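Local coordinates for conserved hypothetical protein (Streptococcus pneumoniae, PDB 4QDY) that is of unknown function, but carries two YbbR-like domains joined end to end in an elongated, strand-rich chain that is paired with a second copy in the assembly, at residues A[87-90]-A[91-95]; A[152-155]-A[156-160]. All coordinates share one frame; numbering follows the deposited sequence.

Interaction 1 (A[87-90]-A[91-95]); sequences TAVA and TPQKI
V89 and Q93 meet in a loose van der Waals contact round a tight bend in strand 87-113, on the outer surface of the first YbbR-like region. The CG1 branch of V89 lies anti to its backbone N (chi1 -177°) and reaches Q93, with V89 CG1 4.1 Å from Q93 CG. A bend at chi2 (81°) folds the Q93 chain back over the turn, so Q93 NE2 also lies 4.2 Å from V89 CG1. The cis peptide bond between T91 and P92 brings the chain round sharply. A90 CA and Q93 CA are 5.0 Å apart, and the backbone angles of T91 and P92 come close to a type VIb turn. The Q93 side chain lies close to the carbonyl of buried A90, with Q93 CG 3.5 Å from A90 O, but no hydrogen bond crosses the bend: Q93 OE1 is an acceptor like A90 O, and Q93 N is not aligned to donate. P92 and Q93 also pack on F187 of the second subunit. The bend marks a change of partner: T87, V89 and T91 make backbone hydrogen bonds to T41, V39 and S37 of strand 35-42, whereas Q93 and I95 bond to L77 and V75 of strand 71-80.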
ATOM      1  N   THR A  87     -10.243 -11.603  21.818  1.00 52.79           N
ATOM      2  CA  THR A  87     -10.548 -10.196  21.550  1.00 51.96           C
ATOM      3  C   THR A  87      -9.481  -9.676  20.582  1.00 55.00           C
ATOM      4  O   THR A  87      -8.292  -9.885  20.829  1.00 54.69           O
ATOM      5  CB  THR A  87     -10.611  -9.413  22.880  1.00 60.31           C
ATOM      6  OG1 THR A  87     -11.651  -9.961  23.687  1.00 61.51           O
ATOM      7  CG2 THR A  87     -10.853  -7.918  22.685  1.00 58.74           C
ATOM      8  N   ALA A  88      -9.897  -9.025  19.478  1.00 50.68           N
ATOM      9  CA  ALA A  88      -8.966  -8.496  18.477  1.00 49.46           C
ATOM     10  C   ALA A  88      -9.244  -7.035  18.170  1.00 52.80           C
ATOM     11  O   ALA A  88     -10.393  -6.659  17.913  1.00 52.44           O
ATOM     12  CB  ALA A  88      -9.051  -9.308  17.196  1.00 50.26           C
ATOM     13  N   VAL A  89      -8.188  -6.206  18.204  1.00 48.87           N
ATOM     14  CA  VAL A  89      -8.274  -4.780  17.889  1.00 48.19           C
ATOM     15  C   VAL A  89      -7.154  -4.467  16.897  1.00 51.81           C
ATOM     16  O   VAL A  89      -5.977  -4.650  17.219  1.00 51.62           O
ATOM     17  CB  VAL A  89      -8.241  -3.838  19.132  1.00 52.00           C
ATOM     18  CG1 VAL A  89      -8.418  -2.381  18.712  1.00 51.69           C
ATOM     19  CG2 VAL A  89      -9.309  -4.212  20.158  1.00 52.31           C
ATOM     20  N   ALA A  90      -7.531  -4.023  15.683  1.00 47.90           N
ATOM     21  CA  ALA A  90      -6.596  -3.662  14.620  1.00 47.05           C
ATOM     22  C   ALA A  90      -5.917  -2.330  14.928  1.00 50.66           C
ATOM     23  O   ALA A  90      -6.543  -1.437  15.503  1.00 50.23           O
ATOM     24  CB  ALA A  90      -7.321  -3.587  13.288  1.00 47.78           C
ATOM     25  N   THR A  91      -4.635  -2.206  14.543  1.00 47.11           N
ATOM     26  CA  THR A  91      -3.802  -1.019  14.740  1.00 46.71           C
ATOM     27  C   THR A  91      -3.289  -0.557  13.353  1.00 49.66           C
ATOM     28  O   THR A  91      -2.354  -1.169  12.824  1.00 49.13           O
ATOM     29  CB  THR A  91      -2.667  -1.335  15.739  1.00 58.37           C
ATOM     30  OG1 THR A  91      -3.233  -1.824  16.957  1.00 61.62           O
ATOM     31  CG2 THR A  91      -1.778  -0.129  16.033  1.00 57.09           C
ATOM     32  N   PRO A  92      -3.885   0.486  12.721  1.00 45.59           N
ATOM     33  CA  PRO A  92      -5.005   1.330  13.186  1.00 45.54           C
ATOM     34  C   PRO A  92      -6.377   0.671  12.966  1.00 49.25           C
ATOM     35  O   PRO A  92      -6.485  -0.288  12.201  1.00 48.95           O
ATOM     36  CB  PRO A  92      -4.859   2.585  12.320  1.00 47.27           C
ATOM     37  CG  PRO A  92      -4.302   2.074  11.026  1.00 51.42           C
ATOM     38  CD  PRO A  92      -3.390   0.932  11.402  1.00 46.76           C
ATOM     39  N   GLN A  93      -7.420   1.189  13.648  1.00 45.74           N
ATOM     40  CA  GLN A  93      -8.795   0.677  13.553  1.00 45.65           C
ATOM     41  C   GLN A  93      -9.446   1.085  12.230  1.00 49.92           C
ATOM     42  O   GLN A  93     -10.318   0.369  11.735  1.00 50.16           O
ATOM     43  CB  GLN A  93      -9.675   1.158  14.725  1.00 47.13           C
ATOM     44  CG  GLN A  93      -9.269   0.684  16.130  1.00 56.93           C
ATOM     45  CD  GLN A  93      -8.148   1.465  16.787  1.00 71.46           C
ATOM     46  OE1 GLN A  93      -7.105   1.765  16.195  1.00 66.30           O
ATOM     47  NE2 GLN A  93      -8.317   1.754  18.067  1.00 61.09           N
ATOM     48  N   LYS A  94      -9.039   2.244  11.673  1.00 46.29           N
ATOM     49  CA  LYS A  94      -9.550   2.787  10.411  1.00 46.28           C
ATOM     50  C   LYS A  94      -8.399   3.123   9.459  1.00 50.90           C
ATOM     51  O   LYS A  94      -7.317   3.505   9.913  1.00 50.12           O
ATOM     52  CB  LYS A  94     -10.413   4.042  10.651  1.00 48.57           C
ATOM     53  CG  LYS A  94     -11.658   3.814  11.501  1.00 59.50           C
ATOM     54  CD  LYS A  94     -12.457   5.097  11.706  1.00 67.77           C
ATOM     55  CE  LYS A  94     -13.697   4.851  12.534  1.00 76.28           C
ATOM     56  NZ  LYS A  94     -14.502   6.088  12.715  1.00 85.01           N
ATOM     57  N   ILE A  95      -8.632   2.985   8.141  1.00 48.36           N
ATOM     58  CA  ILE A  95      -7.628   3.310   7.118  1.00 48.21           C
ATOM     59  C   ILE A  95      -8.189   4.412   6.208  1.00 52.83           C
ATOM     60  O   ILE A  95      -9.398   4.466   5.985  1.00 53.05           O
ATOM     61  CB  ILE A  95      -7.147   2.073   6.291  1.00 51.22           C
ATOM     62  CG1 ILE A  95      -8.292   1.419   5.460  1.00 52.05           C
ATOM     63  CG2 ILE A  95      -6.419   1.059   7.193  1.00 51.67           C
ATOM     64  CD1 ILE A  95      -7.863   0.372   4.406  1.00 58.40           C
TER

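Interaction 2 (A[152-155]-A[156-160]); sequences AVLP and TSERI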
ATOM      1  N   ALA A 152      13.863   3.822 -14.787  1.00 52.80           N
ATOM      2  CA  ALA A 152      14.378   2.465 -14.651  1.00 52.90           C
ATOM      3  C   ALA A 152      15.574   2.515 -13.709  1.00 57.03           C
ATOM      4  O   ALA A 152      16.734   2.508 -14.137  1.00 57.20           O
ATOM      5  CB  ALA A 152      14.733   1.891 -16.018  1.00 54.37           C
ATOM      6  N   VAL A 153      15.265   2.672 -12.413  1.00 53.39           N
ATOM      7  CA  VAL A 153      16.223   2.852 -11.322  1.00 53.42           C
ATOM      8  C   VAL A 153      16.886   1.493 -10.968  1.00 58.06           C
ATOM      9  O   VAL A 153      16.206   0.479 -10.792  1.00 57.30           O
ATOM     10  CB  VAL A 153      15.543   3.514 -10.077  1.00 56.57           C
ATOM     11  CG1 VAL A 153      14.278   2.779  -9.627  1.00 55.75           C
ATOM     12  CG2 VAL A 153      16.518   3.710  -8.919  1.00 56.67           C
ATOM     13  N   LEU A 154      18.232   1.505 -10.884  1.00 55.68           N
ATOM     14  CA  LEU A 154      19.069   0.364 -10.510  1.00 56.26           C
ATOM     15  C   LEU A 154      18.860   0.037  -9.022  1.00 61.09           C
ATOM     16  O   LEU A 154      18.930   0.963  -8.205  1.00 60.61           O
ATOM     17  CB  LEU A 154      20.554   0.690 -10.812  1.00 57.07           C
ATOM     18  CG  LEU A 154      21.638  -0.315 -10.371  1.00 62.44           C
ATOM     19  CD1 LEU A 154      21.582  -1.601 -11.171  1.00 62.96           C
ATOM     20  CD2 LEU A 154      23.015   0.280 -10.529  1.00 65.46           C
ATOM     21  N   PRO A 155      18.600  -1.244  -8.636  1.00 58.49           N
ATOM     22  CA  PRO A 155      18.403  -1.558  -7.207  1.00 58.31           C
ATOM     23  C   PRO A 155      19.611  -1.145  -6.363  1.00 63.68           C
ATOM     24  O   PRO A 155      20.753  -1.291  -6.802  1.00 64.12           O
ATOM     25  CB  PRO A 155      18.213  -3.078  -7.203  1.00 60.20           C
ATOM     26  CG  PRO A 155      17.727  -3.402  -8.566  1.00 64.44           C
ATOM     27  CD  PRO A 155      18.462  -2.459  -9.464  1.00 60.38           C
ATOM     28  N   THR A 156      19.338  -0.593  -5.163  1.00 60.65           N
ATOM     29  CA  THR A 156      20.312  -0.063  -4.196  1.00 61.57           C
ATOM     30  C   THR A 156      21.422  -1.098  -3.887  1.00 67.88           C
ATOM     31  O   THR A 156      22.586  -0.714  -3.760  1.00 68.35           O
ATOM     32  CB  THR A 156      19.578   0.350  -2.908  1.00 68.12           C
ATOM     33  OG1 THR A 156      18.458   1.170  -3.245  1.00 66.18           O
ATOM     34  CG2 THR A 156      20.472   1.093  -1.922  1.00 67.34           C
ATOM     35  N   SER A 157      21.059  -2.394  -3.800  1.00 65.41           N
ATOM     36  CA  SER A 157      21.959  -3.512  -3.511  1.00 66.84           C
ATOM     37  C   SER A 157      22.952  -3.799  -4.656  1.00 73.24           C
ATOM     38  O   SER A 157      24.001  -4.402  -4.406  1.00 74.14           O
ATOM     39  CB  SER A 157      21.144  -4.775  -3.243  1.00 70.41           C
ATOM     40  OG  SER A 157      20.328  -5.121  -4.353  1.00 78.80           O
ATOM     41  N   GLU A 158      22.617  -3.404  -5.902  1.00 70.33           N
ATOM     42  CA  GLU A 158      23.449  -3.658  -7.083  1.00 71.44           C
ATOM     43  C   GLU A 158      24.565  -2.617  -7.237  1.00 76.91           C
ATOM     44  O   GLU A 158      24.385  -1.453  -6.872  1.00 76.13           O
ATOM     45  CB  GLU A 158      22.591  -3.673  -8.360  1.00 72.30           C
ATOM     46  CG  GLU A 158      21.505  -4.741  -8.416  1.00 82.97           C
ATOM     47  CD  GLU A 158      21.930  -6.199  -8.477  1.00106.73           C
ATOM     48  OE1 GLU A 158      23.098  -6.481  -8.830  1.00102.06           O
ATOM     49  OE2 GLU A 158      21.061  -7.067  -8.234  1.00102.33           O
ATOM     50  N   ARG A 159      25.711  -3.049  -7.803  1.00 75.21           N
ATOM     51  CA  ARG A 159      26.900  -2.225  -8.055  1.00 76.16           C
ATOM     52  C   ARG A 159      27.395  -2.382  -9.496  1.00 81.04           C
ATOM     53  O   ARG A 159      27.347  -3.487 -10.042  1.00 81.11           O
ATOM     54  CB  ARG A 159      28.041  -2.594  -7.081  1.00 77.93           C
ATOM     55  CG  ARG A 159      27.793  -2.305  -5.595  1.00 89.12           C
ATOM     56  CD  ARG A 159      27.791  -0.822  -5.257  1.00 99.71           C
ATOM     57  NE  ARG A 159      27.616  -0.586  -3.823  1.00108.17           N
ATOM     58  CZ  ARG A 159      26.440  -0.414  -3.225  1.00120.14           C
ATOM     59  NH1 ARG A 159      25.317  -0.453  -3.930  1.00104.20           N
ATOM     60  NH2 ARG A 159      26.380  -0.203  -1.917  1.00107.77           N
ATOM     61  N   ILE A 160      27.893  -1.285 -10.098  1.00 77.90           N
ATOM     62  CA  ILE A 160      28.443  -1.293 -11.457  1.00 78.34           C
ATOM     63  C   ILE A 160      29.974  -1.398 -11.332  1.00 83.56           C
ATOM     64  O   ILE A 160      30.647  -0.415 -11.013  1.00 83.58           O
ATOM     65  CB  ILE A 160      27.982  -0.060 -12.307  1.00 80.76           C
ATOM     66  CG1 ILE A 160      26.430   0.113 -12.349  1.00 79.58           C
ATOM     67  CG2 ILE A 160      28.599  -0.062 -13.719  1.00 82.35           C
ATOM     68  CD1 ILE A 160      25.574  -1.024 -13.017  1.00 85.50           C
TER
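P155 to E158 form a type I beta turn closed by one backbone hydrogen bond, E158 N to P155 O at 3.0 Å with an N-H...O angle of 149°. Side chains pack across it. L154, its CG set trans to the main-chain nitrogen (chi1 174°), splits its two methyls between different partners: L154 CD1 lies 3.6 Å from E158 CB, the two side chains crossing at about a right angle, and L154 CD2 meets I160 CD1 at 3.8 Å. The E158 chain slants across the proline ring, E158 CG lying 3.9 Å from P155 CB. The R159 guanidinium curls back over the turn, its NH1 donating to two carbonyls close to the plane of the group. T156 O, 2.7 Å from R159 NH1, accepts nearly head-on, while E158 O, 3.2 Å from R159 NH1, is approached from above its carbonyl plane. T156 OG1 is hydrogen-bonded to T72 N of the second subunit. The chemistry is thus divided: aliphatic packing by L154 and I160 continues inward onto M191 and V193 of strand 183-196, while the two bonds from R159 NH1 probably steady the turn beyond its single backbone bond.

How the interactions relate
From the N terminus, interaction 1 comes first, kinking strand 87-113 soon after it begins, where it passes from strand 35-42 to strand 71-80. That strand then runs on from the first YbbR-like region into the second, where it pairs in parallel with strand 149-153. Interaction 2 follows the end of that neighbour, in the loop leading to strand 164-173. The two are in series, neither nesting nor crossing, and each closes just a short local bend. The centres of interactions 1 and 2 are about 37 Å apart, and the nearest atoms of interactions 1 and 2 about 26 Å apart, so they are linked through the sheet and not by touch. Both also reach the second subunit, placing an interface contact in each region.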